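Local coordinates for heme-binding protein A (Haemophilus parasuis 29755, PDB 3TPA) that probably binds glutathione as a family 5 extracellular solute-binding protein, at residues A170-L173 with L174-K178; Y233-K237 with A238-D242; I252-M255 with K256-Q260; A291-A295 with T296-A300. The protein carries 1 engineered substitution. All blocks are in the same frame, centred on the assembly; numbering follows the deposited sequence.

Contact 1 (A170-L173 with L174-K178); sequences ADQL and LAQGK
Gln172 and Lys178 converge on one acceptor, Gln176 OE1, and take it from opposite faces of its amide plane. Gln172 NE2 donates to Gln176 OE1 at 3.0 Å with an N-H...O angle of 147°, and Lys178 NZ reaches Gln176 OE1 at 2.8 Å. Both donors stand above the carbonyl plane instead of lying on a lone pair, so the oxygen is held between two N-H groups that limit rotation of the amide. The two amide planes are 69° apart, which excludes a flat amide-amide pairing. Extended chains beyond CG, one on each glutamine, bring the groups together one helical turn apart. The lysine arrives differently: its chain stays extended as far as CE and then bends at chi4 (66°), turning NZ back to the glutamine. That end also packs against Leu173, whose CD2 lies 3.4 Å from Lys178 NZ.

In the next shell, Gln172 NE2 has a further acceptor in Thr85 O, which ties the helix to the loop at Thr85. Leu173, the buried member, is set against Tyr111 of a loop and against Thr181 and Leu182 of helix 181-184. The backbone fixes where Lys178 begins: Lys178 N donates to Leu173 O at 2.9 Å, and Gly177 N to Leu174 O at 2.9 Å. Gly177, the donor of the second bond, has positive phi, a conformation that glycine adopts readily. This pair of bonds back into the last turn defines a Schellman motif, here ending helix 167-175 at the protein surface.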
ATOM      1  N   ALA A 170      -8.038   8.133  26.549  1.00 23.31           N
ATOM      2  CA  ALA A 170      -7.253   6.967  26.970  1.00 24.33           C
ATOM      3  C   ALA A 170      -6.965   6.992  28.485  1.00 27.45           C
ATOM      4  O   ALA A 170      -7.065   5.967  29.167  1.00 29.77           O
ATOM      5  CB  ALA A 170      -5.960   6.886  26.182  1.00 20.67           C
ATOM      6  N   ASP A 171      -6.614   8.160  29.012  1.00 24.80           N
ATOM      7  CA  ASP A 171      -6.406   8.282  30.451  1.00 25.87           C
ATOM      8  C   ASP A 171      -7.677   7.901  31.198  1.00 30.01           C
ATOM      9  O   ASP A 171      -7.630   7.122  32.154  1.00 29.39           O
ATOM     10  CB  ASP A 171      -5.958   9.698  30.847  1.00 20.86           C
ATOM     11  CG  ASP A 171      -4.523   9.995  30.447  1.00 21.90           C
ATOM     12  OD1 ASP A 171      -3.793   9.044  30.129  1.00 23.96           O
ATOM     13  OD2 ASP A 171      -4.124  11.178  30.457  1.00 26.02           O
ATOM     14  N   GLN A 172      -8.811   8.449  30.759  1.00 25.62           N
ATOM     15  CA  GLN A 172     -10.083   8.187  31.430  1.00 26.86           C
ATOM     16  C   GLN A 172     -10.406   6.704  31.456  1.00 31.89           C
ATOM     17  O   GLN A 172     -10.797   6.168  32.492  1.00 32.14           O
ATOM     18  CB  GLN A 172     -11.249   8.935  30.769  1.00 28.41           C
ATOM     19  CG  GLN A 172     -12.578   8.679  31.464  1.00 30.56           C
ATOM     20  CD  GLN A 172     -13.776   9.232  30.709  1.00 35.10           C
ATOM     21  OE1 GLN A 172     -13.960  10.444  30.611  1.00 34.71           O
ATOM     22  NE2 GLN A 172     -14.605   8.338  30.177  1.00 29.29           N
ATOM     23  N   LEU A 173     -10.248   6.048  30.308  1.00 29.25           N
ATOM     24  CA  LEU A 173     -10.611   4.636  30.177  1.00 30.46           C
ATOM     25  C   LEU A 173      -9.733   3.747  31.039  1.00 33.78           C
ATOM     26  O   LEU A 173     -10.201   2.766  31.602  1.00 33.06           O
ATOM     27  CB  LEU A 173     -10.543   4.176  28.722  1.00 24.97           C
ATOM     28  CG  LEU A 173     -11.574   4.835  27.810  1.00 25.31           C
ATOM     29  CD1 LEU A 173     -11.234   4.583  26.346  1.00 22.48           C
ATOM     30  CD2 LEU A 173     -12.983   4.334  28.151  1.00 26.01           C
ATOM     31  N   LEU A 174      -8.453   4.084  31.131  1.00 36.76           N
ATOM     32  CA  LEU A 174      -7.530   3.298  31.941  1.00 38.14           C
ATOM     33  C   LEU A 174      -7.991   3.402  33.393  1.00 40.04           C
ATOM     34  O   LEU A 174      -8.185   2.393  34.080  1.00 43.37           O
ATOM     35  CB  LEU A 174      -6.101   3.815  31.765  1.00 29.42           C
ATOM     36  CG  LEU A 174      -4.957   2.880  32.165  1.00 32.90           C
ATOM     37  CD1 LEU A 174      -5.070   1.536  31.466  1.00 29.29           C
ATOM     38  CD2 LEU A 174      -3.623   3.546  31.852  1.00 31.12           C
ATOM     39  N   ALA A 175      -8.210   4.638  33.831  1.00 38.84           N
ATOM     40  CA  ALA A 175      -8.758   4.925  35.151  1.00 32.65           C
ATOM     41  C   ALA A 175     -10.060   4.170  35.400  1.00 41.60           C
ATOM     42  O   ALA A 175     -10.317   3.705  36.511  1.00 43.62           O
ATOM     43  CB  ALA A 175      -8.979   6.414  35.309  1.00 26.61           C
ATOM     44  N   GLN A 176     -10.882   4.044  34.365  1.00 39.67           N
ATOM     45  CA  GLN A 176     -12.182   3.392  34.501  1.00 37.23           C
ATOM     46  C   GLN A 176     -12.078   1.872  34.395  1.00 36.47           C
ATOM     47  O   GLN A 176     -13.064   1.156  34.554  1.00 42.11           O
ATOM     48  CB  GLN A 176     -13.182   3.953  33.488  1.00 33.85           C
ATOM     49  CG  GLN A 176     -13.639   5.368  33.820  1.00 38.26           C
ATOM     50  CD  GLN A 176     -14.527   5.967  32.749  1.00 45.59           C
ATOM     51  OE1 GLN A 176     -14.313   5.746  31.560  1.00 48.26           O
ATOM     52  NE2 GLN A 176     -15.534   6.729  33.168  1.00 44.56           N
ATOM     53  N   GLY A 177     -10.867   1.387  34.153  1.00 33.02           N
ATOM     54  CA  GLY A 177     -10.624  -0.037  34.065  1.00 36.57           C
ATOM     55  C   GLY A 177     -11.077  -0.680  32.765  1.00 40.24           C
ATOM     56  O   GLY A 177     -11.216  -1.898  32.702  1.00 32.93           O
ATOM     57  N   LYS A 178     -11.296   0.125  31.725  1.00 40.00           N
ATOM     58  CA  LYS A 178     -11.669  -0.416  30.411  1.00 43.90           C
ATOM     59  C   LYS A 178     -10.910   0.227  29.232  1.00 39.02           C
ATOM     60  O   LYS A 178     -11.514   0.855  28.356  1.00 35.11           O
ATOM     61  CB  LYS A 178     -13.190  -0.341  30.201  1.00 49.77           C
ATOM     62  CG  LYS A 178     -13.821   0.985  30.599  1.00 56.19           C
ATOM     63  CD  LYS A 178     -15.292   1.027  30.214  1.00 64.92           C
ATOM     64  CE  LYS A 178     -16.006   2.232  30.820  1.00 65.80           C
ATOM     65  NZ  LYS A 178     -15.520   3.541  30.296  1.00 61.59           N
TER

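Contact 2 (Y233-K237 with A238-D242); sequences YAKLK and AGECD
Lys235 and Glu240 face each other across the Schellman motif that ends helix 229-237, with Gly239 as the residue of positive phi. Two bonds back into the last turn identify it: Glu240 N donates to Lys235 O at 2.7 Å, and Gly239 N to Leu236 O at 3.0 Å. Lys235 O has a second donor, Cys241 N, at 3.2 Å. That N-H approaches from 67° above the carbonyl plane, whereas Glu240 N is tilted only 20° from it, so the two donors occupy distinct positions around the oxygen.

The same residue pair meets again through side chains. Lys235 NZ forms a salt bridge of 2.8 Å with Glu240 OE1, which receives it on its anti lone pair, the one turned away from the other carboxylate oxygen. Bends at chi3 and chi4 bring the lysine's end round to the glutamate, and the two chains cross at about a right angle. Beneath the ion pair, Lys235 CB packs against Cys241 SG at 3.6 Å; this sulfur is joined to Cys13 of strand 9-14. Leu236 faces the buried side, where its CD1 comes to 3.5 Å from Cys241 O and its side chain packs on Ile261 and Pro489. Within the helix, Lys237 CE lies 3.5 Å above one face of the Tyr233 ring, offset toward the rim.

Chemically, the turn has two layers: an ion pair, probably weakened by solvent, and below it the carbonyl oxygen of Lys235, whose two N-H donors hold helix end to loop, beside a disulfide tying that loop covalently to strand 9-14.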
ATOM      1  N   TYR A 233     -22.969  -5.743  -6.854  1.00 14.93           N
ATOM      2  CA  TYR A 233     -23.172  -5.173  -8.189  1.00 15.73           C
ATOM      3  C   TYR A 233     -24.655  -4.850  -8.435  1.00 24.52           C
ATOM      4  O   TYR A 233     -25.009  -3.712  -8.747  1.00 25.40           O
ATOM      5  CB  TYR A 233     -22.665  -6.142  -9.257  1.00 21.11           C
ATOM      6  CG  TYR A 233     -22.872  -5.720 -10.704  1.00 23.14           C
ATOM      7  CD1 TYR A 233     -22.995  -4.378 -11.072  1.00 20.33           C
ATOM      8  CD2 TYR A 233     -22.927  -6.679 -11.707  1.00 24.91           C
ATOM      9  CE1 TYR A 233     -23.175  -4.015 -12.407  1.00 20.25           C
ATOM     10  CE2 TYR A 233     -23.103  -6.330 -13.031  1.00 31.37           C
ATOM     11  CZ  TYR A 233     -23.227  -5.006 -13.382  1.00 28.88           C
ATOM     12  OH  TYR A 233     -23.410  -4.713 -14.716  1.00 28.46           O
ATOM     13  N   ALA A 234     -25.512  -5.857  -8.276  1.00 24.38           N
ATOM     14  CA  ALA A 234     -26.954  -5.704  -8.520  1.00 25.42           C
ATOM     15  C   ALA A 234     -27.515  -4.516  -7.745  1.00 27.84           C
ATOM     16  O   ALA A 234     -28.252  -3.703  -8.293  1.00 25.32           O
ATOM     17  CB  ALA A 234     -27.696  -6.972  -8.122  1.00 27.18           C
ATOM     18  N   LYS A 235     -27.142  -4.413  -6.472  1.00 24.69           N
ATOM     19  CA  LYS A 235     -27.691  -3.360  -5.621  1.00 27.85           C
ATOM     20  C   LYS A 235     -27.181  -1.990  -6.018  1.00 21.06           C
ATOM     21  O   LYS A 235     -27.866  -0.987  -5.834  1.00 20.24           O
ATOM     22  CB  LYS A 235     -27.417  -3.631  -4.136  1.00 25.52           C
ATOM     23  CG  LYS A 235     -28.353  -4.674  -3.544  1.00 31.55           C
ATOM     24  CD  LYS A 235     -28.036  -4.984  -2.094  1.00 32.03           C
ATOM     25  CE  LYS A 235     -28.893  -4.155  -1.163  1.00 31.60           C
ATOM     26  NZ  LYS A 235     -30.318  -4.562  -1.264  1.00 30.76           N
ATOM     27  N   LEU A 236     -25.966  -1.955  -6.557  1.00 26.97           N
ATOM     28  CA  LEU A 236     -25.349  -0.702  -6.988  1.00 25.22           C
ATOM     29  C   LEU A 236     -26.148  -0.138  -8.162  1.00 24.69           C
ATOM     30  O   LEU A 236     -26.529   1.028  -8.159  1.00 29.55           O
ATOM     31  CB  LEU A 236     -23.885  -0.932  -7.387  1.00 21.59           C
ATOM     32  CG  LEU A 236     -23.031   0.277  -7.767  1.00 19.55           C
ATOM     33  CD1 LEU A 236     -22.748   1.134  -6.547  1.00 20.37           C
ATOM     34  CD2 LEU A 236     -21.731  -0.192  -8.396  1.00 20.73           C
ATOM     35  N   LYS A 237     -26.405  -0.976  -9.161  1.00 25.09           N
ATOM     36  CA  LYS A 237     -27.293  -0.596 -10.266  1.00 30.26           C
ATOM     37  C   LYS A 237     -28.630  -0.105  -9.732  1.00 33.40           C
ATOM     38  O   LYS A 237     -29.134   0.936 -10.147  1.00 30.83           O
ATOM     39  CB  LYS A 237     -27.516  -1.768 -11.230  1.00 27.08           C
ATOM     40  CG  LYS A 237     -26.310  -2.077 -12.084  1.00 34.36           C
ATOM     41  CD  LYS A 237     -26.645  -3.010 -13.234  1.00 44.19           C
ATOM     42  CE  LYS A 237     -26.768  -4.448 -12.757  1.00 49.15           C
ATOM     43  NZ  LYS A 237     -26.988  -5.393 -13.889  1.00 49.53           N
ATOM     44  N   ALA A 238     -29.186  -0.852  -8.787  1.00 31.56           N
ATOM     45  CA  ALA A 238     -30.463  -0.514  -8.175  1.00 31.99           C
ATOM     46  C   ALA A 238     -30.439   0.745  -7.290  1.00 36.44           C
ATOM     47  O   ALA A 238     -31.482   1.196  -6.814  1.00 35.87           O
ATOM     48  CB  ALA A 238     -30.973  -1.708  -7.374  1.00 29.64           C
ATOM     49  N   GLY A 239     -29.255   1.301  -7.051  1.00 31.50           N
ATOM     50  CA  GLY A 239     -29.132   2.440  -6.154  1.00 26.00           C
ATOM     51  C   GLY A 239     -29.359   2.096  -4.693  1.00 26.99           C
ATOM     52  O   GLY A 239     -29.576   2.981  -3.871  1.00 28.60           O
ATOM     53  N   GLU A 240     -29.318   0.809  -4.362  1.00 26.52           N
ATOM     54  CA  GLU A 240     -29.443   0.385  -2.960  1.00 29.14           C
ATOM     55  C   GLU A 240     -28.066   0.369  -2.296  1.00 30.17           C
ATOM     56  O   GLU A 240     -27.938   0.173  -1.082  1.00 25.13           O
ATOM     57  CB  GLU A 240     -30.120  -0.983  -2.850  1.00 24.36           C
ATOM     58  CG  GLU A 240     -31.609  -0.926  -3.172  1.00 31.58           C
ATOM     59  CD  GLU A 240     -32.149  -2.215  -3.770  1.00 33.36           C
ATOM     60  OE1 GLU A 240     -31.793  -3.315  -3.296  1.00 30.43           O
ATOM     61  OE2 GLU A 240     -32.942  -2.121  -4.724  1.00 27.50           O
ATOM     62  N   CYS A 241     -27.045   0.556  -3.131  1.00 30.57           N
ATOM     63  CA  CYS A 241     -25.677   0.798  -2.689  1.00 27.25           C
ATOM     64  C   CYS A 241     -25.172   2.013  -3.448  1.00 25.47           C
ATOM     65  O   CYS A 241     -25.489   2.191  -4.634  1.00 24.31           O
ATOM     66  CB  CYS A 241     -24.780  -0.401  -3.003  1.00 20.97           C
ATOM     67  SG  CYS A 241     -25.085  -1.899  -2.034  1.00 27.84           S
ATOM     68  N   ASP A 242     -24.391   2.855  -2.777  1.00 22.58           N
ATOM     69  CA  ASP A 242     -23.731   3.970  -3.461  1.00 19.82           C
ATOM     70  C   ASP A 242     -22.295   3.639  -3.863  1.00 19.45           C
ATOM     71  O   ASP A 242     -21.788   4.170  -4.843  1.00 21.86           O
ATOM     72  CB  ASP A 242     -23.758   5.214  -2.596  1.00 19.38           C
ATOM     73  CG  ASP A 242     -25.156   5.721  -2.385  1.00 23.13           C
ATOM     74  OD1 ASP A 242     -25.827   6.006  -3.395  1.00 28.39           O
ATOM     75  OD2 ASP A 242     -25.589   5.809  -1.223  1.00 26.77           O
TER

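Contact 3 (I252-M255 with K256-Q260); sequences IAQM and KKDPQ
The Gln254 amide and the Asp258 carboxylate are set 50° apart and meet through one bond, Gln254 NE2 to Asp258 OD1, at 2.7 Å. Seen from the glutamine, the partner lies in the amide plane; seen from the aspartate, the donor comes from above the carboxylate plane. The other end of the amide edges past an aliphatic chain, with Gln254 OE1 3.8 Å from Lys257 CD. Gln254 achieves this by bending at chi2 (60°), which folds the amide back over the end of its own helix. Asp258 also lies close to the backbone: Gln254 O sits 3.2 Å from Asp258 CG, acceptor facing acceptor, while OD2 has a probable hydrogen bond with Tyr233 OH.

Backbone bonds carry the chain off the helix: Lys256 N to Ile252 O at 3.0 Å, then the shorter-range pairs Lys257 N to Gln254 O at 3.0 Å and Asp258 N to Met255 O at 3.2 Å. The aliphatic part of the exposed Lys256 runs past Ile252, CE to CG2 3.9 Å. Ile252 packs on Leu263 and Tyr487, Met255 on Ile261 and Pro489, setting helix 249-255 on strands 261-276 and 478-491, with Tyr233 of helix 229-237 alongside.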
ATOM      1  N   ILE A 252     -16.802  -6.247 -14.420  1.00 18.03           N
ATOM      2  CA  ILE A 252     -16.220  -4.944 -14.747  1.00 20.34           C
ATOM      3  C   ILE A 252     -16.585  -4.433 -16.143  1.00 23.77           C
ATOM      4  O   ILE A 252     -16.995  -3.278 -16.309  1.00 23.65           O
ATOM      5  CB  ILE A 252     -14.694  -4.932 -14.560  1.00 20.47           C
ATOM      6  CG1 ILE A 252     -14.352  -4.991 -13.070  1.00 16.04           C
ATOM      7  CG2 ILE A 252     -14.113  -3.671 -15.147  1.00 20.56           C
ATOM      8  CD1 ILE A 252     -14.858  -3.796 -12.263  1.00 17.74           C
ATOM      9  N   ALA A 253     -16.433  -5.296 -17.143  1.00 22.09           N
ATOM     10  CA  ALA A 253     -16.737  -4.930 -18.525  1.00 26.77           C
ATOM     11  C   ALA A 253     -18.169  -4.408 -18.697  1.00 28.36           C
ATOM     12  O   ALA A 253     -18.394  -3.393 -19.346  1.00 31.42           O
ATOM     13  CB  ALA A 253     -16.494  -6.120 -19.450  1.00 32.89           C
ATOM     14  N   GLN A 254     -19.141  -5.090 -18.109  1.00 20.36           N
ATOM     15  CA  GLN A 254     -20.509  -4.590 -18.169  1.00 22.37           C
ATOM     16  C   GLN A 254     -20.756  -3.343 -17.300  1.00 23.73           C
ATOM     17  O   GLN A 254     -21.612  -2.516 -17.633  1.00 22.17           O
ATOM     18  CB  GLN A 254     -21.513  -5.686 -17.815  1.00 26.00           C
ATOM     19  CG  GLN A 254     -22.961  -5.183 -17.771  1.00 27.99           C
ATOM     20  CD  GLN A 254     -23.412  -4.612 -19.106  1.00 41.01           C
ATOM     21  OE1 GLN A 254     -23.040  -5.113 -20.170  1.00 38.76           O
ATOM     22  NE2 GLN A 254     -24.213  -3.556 -19.055  1.00 41.44           N
ATOM     23  N   MET A 255     -20.032  -3.221 -16.183  1.00 21.00           N
ATOM     24  CA  MET A 255     -20.144  -2.025 -15.338  1.00 24.90           C
ATOM     25  C   MET A 255     -19.729  -0.795 -16.138  1.00 29.86           C
ATOM     26  O   MET A 255     -20.281   0.281 -15.959  1.00 31.20           O
ATOM     27  CB  MET A 255     -19.278  -2.112 -14.071  1.00 18.35           C
ATOM     28  CG  MET A 255     -19.764  -3.032 -12.980  1.00 18.37           C
ATOM     29  SD  MET A 255     -18.607  -3.082 -11.574  1.00 24.12           S
ATOM     30  CE  MET A 255     -19.453  -4.248 -10.499  1.00 23.53           C
ATOM     31  N   LYS A 256     -18.735  -0.960 -17.005  1.00 27.87           N
ATOM     32  CA  LYS A 256     -18.276   0.131 -17.859  1.00 25.48           C
ATOM     33  C   LYS A 256     -19.358   0.600 -18.845  1.00 30.10           C
ATOM     34  O   LYS A 256     -19.246   1.673 -19.429  1.00 28.28           O
ATOM     35  CB  LYS A 256     -17.009  -0.278 -18.613  1.00 25.65           C
ATOM     36  CG  LYS A 256     -15.714  -0.187 -17.772  1.00 22.77           C
ATOM     37  CD  LYS A 256     -14.546  -0.882 -18.467  1.00 21.24           C
ATOM     38  CE  LYS A 256     -13.263  -0.808 -17.652  1.00 28.43           C
ATOM     39  NZ  LYS A 256     -12.151  -1.531 -18.350  1.00 29.07           N
ATOM     40  N   LYS A 257     -20.398  -0.208 -19.027  1.00 26.24           N
ATOM     41  CA  LYS A 257     -21.489   0.130 -19.945  1.00 30.34           C
ATOM     42  C   LYS A 257     -22.757   0.558 -19.213  1.00 34.51           C
ATOM     43  O   LYS A 257     -23.707   1.032 -19.839  1.00 33.43           O
ATOM     44  CB  LYS A 257     -21.812  -1.055 -20.858  1.00 33.45           C
ATOM     45  CG  LYS A 257     -20.651  -1.496 -21.754  1.00 38.67           C
ATOM     46  CD  LYS A 257     -20.968  -2.817 -22.433  1.00 43.77           C
ATOM     47  CE  LYS A 257     -19.852  -3.246 -23.367  1.00 52.33           C
ATOM     48  NZ  LYS A 257     -20.069  -4.628 -23.877  1.00 57.69           N
ATOM     49  N   ASP A 258     -22.777   0.381 -17.896  1.00 27.37           N
ATOM     50  CA  ASP A 258     -23.974   0.658 -17.109  1.00 31.41           C
ATOM     51  C   ASP A 258     -24.144   2.137 -16.811  1.00 30.52           C
ATOM     52  O   ASP A 258     -23.274   2.736 -16.188  1.00 36.35           O
ATOM     53  CB  ASP A 258     -23.940  -0.116 -15.789  1.00 30.39           C
ATOM     54  CG  ASP A 258     -24.137  -1.604 -15.976  1.00 37.72           C
ATOM     55  OD1 ASP A 258     -24.804  -2.000 -16.953  1.00 43.42           O
ATOM     56  OD2 ASP A 258     -23.635  -2.377 -15.137  1.00 33.90           O
ATOM     57  N   PRO A 259     -25.279   2.724 -17.237  1.00 30.78           N
ATOM     58  CA  PRO A 259     -25.563   4.147 -17.012  1.00 30.13           C
ATOM     59  C   PRO A 259     -25.579   4.507 -15.541  1.00 30.87           C
ATOM     60  O   PRO A 259     -25.224   5.634 -15.190  1.00 33.27           O
ATOM     61  CB  PRO A 259     -26.976   4.327 -17.585  1.00 36.25           C
ATOM     62  CG  PRO A 259     -27.124   3.232 -18.583  1.00 41.18           C
ATOM     63  CD  PRO A 259     -26.341   2.067 -18.021  1.00 36.33           C
ATOM     64  N   GLN A 260     -25.999   3.571 -14.697  1.00 29.76           N
ATOM     65  CA  GLN A 260     -26.150   3.848 -13.264  1.00 30.82           C
ATOM     66  C   GLN A 260     -24.815   3.887 -12.527  1.00 25.97           C
ATOM     67  O   GLN A 260     -24.756   4.282 -11.370  1.00 26.38           O
ATOM     68  CB  GLN A 260     -27.041   2.804 -12.595  1.00 30.88           C
ATOM     69  CG  GLN A 260     -28.353   2.536 -13.312  1.00 31.26           C
ATOM     70  CD  GLN A 260     -28.340   1.236 -14.089  1.00 43.81           C
ATOM     71  OE1 GLN A 260     -27.385   0.926 -14.804  1.00 35.78           O
ATOM     72  NE2 GLN A 260     -29.409   0.463 -13.950  1.00 48.58           N
TER

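Contact 4 (A291-A295 with T296-A300); sequences ALHHA and TDKKA
Leu292 O takes Thr296 OG1 at 2.7 Å and also the indole NE1 of Trp379, from helix 368-381. The threonine hydroxyl is the donor, placed beside its own backbone N (chi1 -58°), from where it reaches back to the last turn of helix 286-294. Thr296 N adds a bond of 3.1 Å to His293 O, its donor well above the carbonyl plane.

These bonds belong to a short connection between helices 286-294 and 298-306, in which Asp297 is both the centre of an inverse gamma turn and the N-cap of the second helix. Ala300 N comes to Asp297 OD1 at 3.2 Å from above the carboxylate plane. A water bridges the bend, donating to Ala295 O at 3.0 Å and accepting from Asp297 N at 2.9 Å.

His293 spans the gap to the next helix: Lys298 NZ donates to His293 NE2 at 3.0 Å, lying at the ring edge and only 14° out of its plane. Since NE2 accepts, the ring is probably neutral with its proton on ND1, which is bonded to Ser476 OG. Lys298 keeps an extended chain, and its NZ is also bonded to Pro480 O.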
ATOM      1  N   ALA A 291      17.599 -12.740 -22.110  1.00 22.77           N
ATOM      2  CA  ALA A 291      16.911 -13.675 -23.004  1.00 20.85           C
ATOM      3  C   ALA A 291      15.527 -14.102 -22.474  1.00 18.07           C
ATOM      4  O   ALA A 291      14.523 -14.073 -23.206  1.00 18.63           O
ATOM      5  CB  ALA A 291      17.793 -14.911 -23.278  1.00 18.46           C
ATOM      6  N   LEU A 292      15.474 -14.514 -21.214  1.00 18.38           N
ATOM      7  CA  LEU A 292      14.206 -14.911 -20.590  1.00 18.61           C
ATOM      8  C   LEU A 292      13.220 -13.763 -20.581  1.00 18.41           C
ATOM      9  O   LEU A 292      12.011 -13.967 -20.650  1.00 17.43           O
ATOM     10  CB  LEU A 292      14.456 -15.379 -19.162  1.00 17.16           C
ATOM     11  CG  LEU A 292      15.338 -16.617 -19.117  1.00 15.21           C
ATOM     12  CD1 LEU A 292      15.589 -17.046 -17.697  1.00 11.21           C
ATOM     13  CD2 LEU A 292      14.704 -17.756 -19.952  1.00 14.32           C
ATOM     14  N   HIS A 293      13.757 -12.547 -20.488  1.00 17.15           N
ATOM     15  CA  HIS A 293      12.954 -11.312 -20.482  1.00 12.94           C
ATOM     16  C   HIS A 293      12.352 -11.117 -21.879  1.00 13.78           C
ATOM     17  O   HIS A 293      11.156 -10.876 -22.019  1.00 19.43           O
ATOM     18  CB  HIS A 293      13.835 -10.123 -20.054  1.00 12.68           C
ATOM     19  CG  HIS A 293      13.067  -8.936 -19.570  1.00 15.39           C
ATOM     20  ND1 HIS A 293      13.517  -8.122 -18.535  1.00 11.86           N
ATOM     21  CD2 HIS A 293      11.879  -8.422 -19.961  1.00 10.42           C
ATOM     22  CE1 HIS A 293      12.636  -7.166 -18.327  1.00 13.18           C
ATOM     23  NE2 HIS A 293      11.627  -7.321 -19.182  1.00 12.63           N
ATOM     24  N   HIS A 294      13.176 -11.261 -22.915  1.00 15.20           N
ATOM     25  CA  HIS A 294      12.682 -11.210 -24.294  1.00 17.91           C
ATOM     26  C   HIS A 294      11.643 -12.283 -24.582  1.00 17.02           C
ATOM     27  O   HIS A 294      10.811 -12.106 -25.454  1.00 22.62           O
ATOM     28  CB  HIS A 294      13.823 -11.348 -25.321  1.00 15.59           C
ATOM     29  CG  HIS A 294      14.561 -10.076 -25.587  1.00 14.62           C
ATOM     30  ND1 HIS A 294      13.981  -9.000 -26.222  1.00 18.63           N
ATOM     31  CD2 HIS A 294      15.833  -9.710 -25.312  1.00 19.26           C
ATOM     32  CE1 HIS A 294      14.860  -8.018 -26.317  1.00 18.45           C
ATOM     33  NE2 HIS A 294      15.996  -8.428 -25.785  1.00 22.85           N
ATOM     34  N   ALA A 295      11.708 -13.400 -23.862  1.00 15.24           N
ATOM     35  CA  ALA A 295      10.783 -14.506 -24.083  1.00 18.47           C
ATOM     36  C   ALA A 295       9.630 -14.504 -23.086  1.00 18.61           C
ATOM     37  O   ALA A 295       9.025 -15.536 -22.839  1.00 17.10           O
ATOM     38  CB  ALA A 295      11.516 -15.836 -24.039  1.00 14.59           C
ATOM     39  N   THR A 296       9.356 -13.342 -22.501  1.00 16.36           N
ATOM     40  CA  THR A 296       8.232 -13.171 -21.584  1.00 12.99           C
ATOM     41  C   THR A 296       7.197 -12.312 -22.306  1.00 18.11           C
ATOM     42  O   THR A 296       7.421 -11.129 -22.564  1.00 14.50           O
ATOM     43  CB  THR A 296       8.660 -12.524 -20.222  1.00 11.75           C
ATOM     44  OG1 THR A 296       9.656 -13.337 -19.594  1.00 15.72           O
ATOM     45  CG2 THR A 296       7.472 -12.401 -19.259  1.00 13.04           C
ATOM     46  N   ASP A 297       6.077 -12.938 -22.668  1.00 16.22           N
ATOM     47  CA  ASP A 297       5.000 -12.271 -23.399  1.00 15.13           C
ATOM     48  C   ASP A 297       4.120 -11.550 -22.386  1.00 18.65           C
ATOM     49  O   ASP A 297       3.152 -12.117 -21.895  1.00 13.23           O
ATOM     50  CB  ASP A 297       4.161 -13.314 -24.150  1.00 15.26           C
ATOM     51  CG  ASP A 297       3.288 -12.700 -25.238  1.00 22.91           C
ATOM     52  OD1 ASP A 297       2.983 -11.497 -25.158  1.00 19.25           O
ATOM     53  OD2 ASP A 297       2.889 -13.431 -26.172  1.00 26.04           O
ATOM     54  N   LYS A 298       4.472 -10.310 -22.052  1.00 17.77           N
ATOM     55  CA  LYS A 298       3.777  -9.588 -20.988  1.00 13.08           C
ATOM     56  C   LYS A 298       2.326  -9.263 -21.365  1.00 13.93           C
ATOM     57  O   LYS A 298       1.432  -9.369 -20.535  1.00 15.09           O
ATOM     58  CB  LYS A 298       4.527  -8.306 -20.607  1.00 13.65           C
ATOM     59  CG  LYS A 298       5.995  -8.530 -20.164  1.00 10.55           C
ATOM     60  CD  LYS A 298       6.707  -7.216 -19.818  1.00 16.30           C
ATOM     61  CE  LYS A 298       8.211  -7.434 -19.599  1.00 14.43           C
ATOM     62  NZ  LYS A 298       8.883  -6.204 -19.071  1.00 23.08           N
ATOM     63  N   LYS A 299       2.101  -8.847 -22.608  1.00 15.50           N
ATOM     64  CA  LYS A 299       0.741  -8.532 -23.056  1.00 20.00           C
ATOM     65  C   LYS A 299      -0.174  -9.761 -22.965  1.00 16.81           C
ATOM     66  O   LYS A 299      -1.303  -9.653 -22.505  1.00 15.79           O
ATOM     67  CB  LYS A 299       0.739  -8.001 -24.489  1.00 26.38           C
ATOM     68  CG  LYS A 299      -0.647  -7.584 -25.009  1.00 38.23           C
ATOM     69  CD  LYS A 299      -0.638  -7.407 -26.531  1.00 47.85           C
ATOM     70  CE  LYS A 299      -1.960  -6.846 -27.054  1.00 54.75           C
ATOM     71  NZ  LYS A 299      -3.130  -7.736 -26.805  1.00 57.97           N
ATOM     72  N   ALA A 300       0.324 -10.918 -23.403  1.00 12.95           N
ATOM     73  CA  ALA A 300      -0.424 -12.179 -23.270  1.00 22.51           C
ATOM     74  C   ALA A 300      -0.767 -12.469 -21.806  1.00 23.24           C
ATOM     75  O   ALA A 300      -1.880 -12.831 -21.487  1.00 18.83           O
ATOM     76  CB  ALA A 300       0.377 -13.357 -23.857  1.00 19.97           C
TER
HETATM   77  O   HOH W   1       6.102 -15.779 -22.278  1.00 18.48           O

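In the fold
Contacts 1, 2 and 3 are partly buried helix ends, whereas contact 4 is buried and joins two helices. Contacts 1 and 2 share the Schellman geometry but differ in side-chain chemistry: a neutral amide oxygen is the acceptor in one, a carboxylate in the other. Contact 3 ends its helix without that motif. Contacts 2 and 3, with centres 12 Å apart, touch directly: Tyr233 packs on Gln254 and Met255 and probably bonds to Asp258, which Lys237 also touches, and both helices lie against strands 261-276 and 478-491. Contacts 1 and 4 touch none of the others; their centres are about 59 Å apart, on opposite sides of the chain's centre. Contact 4 alone includes a bridging water and a histidine acceptor.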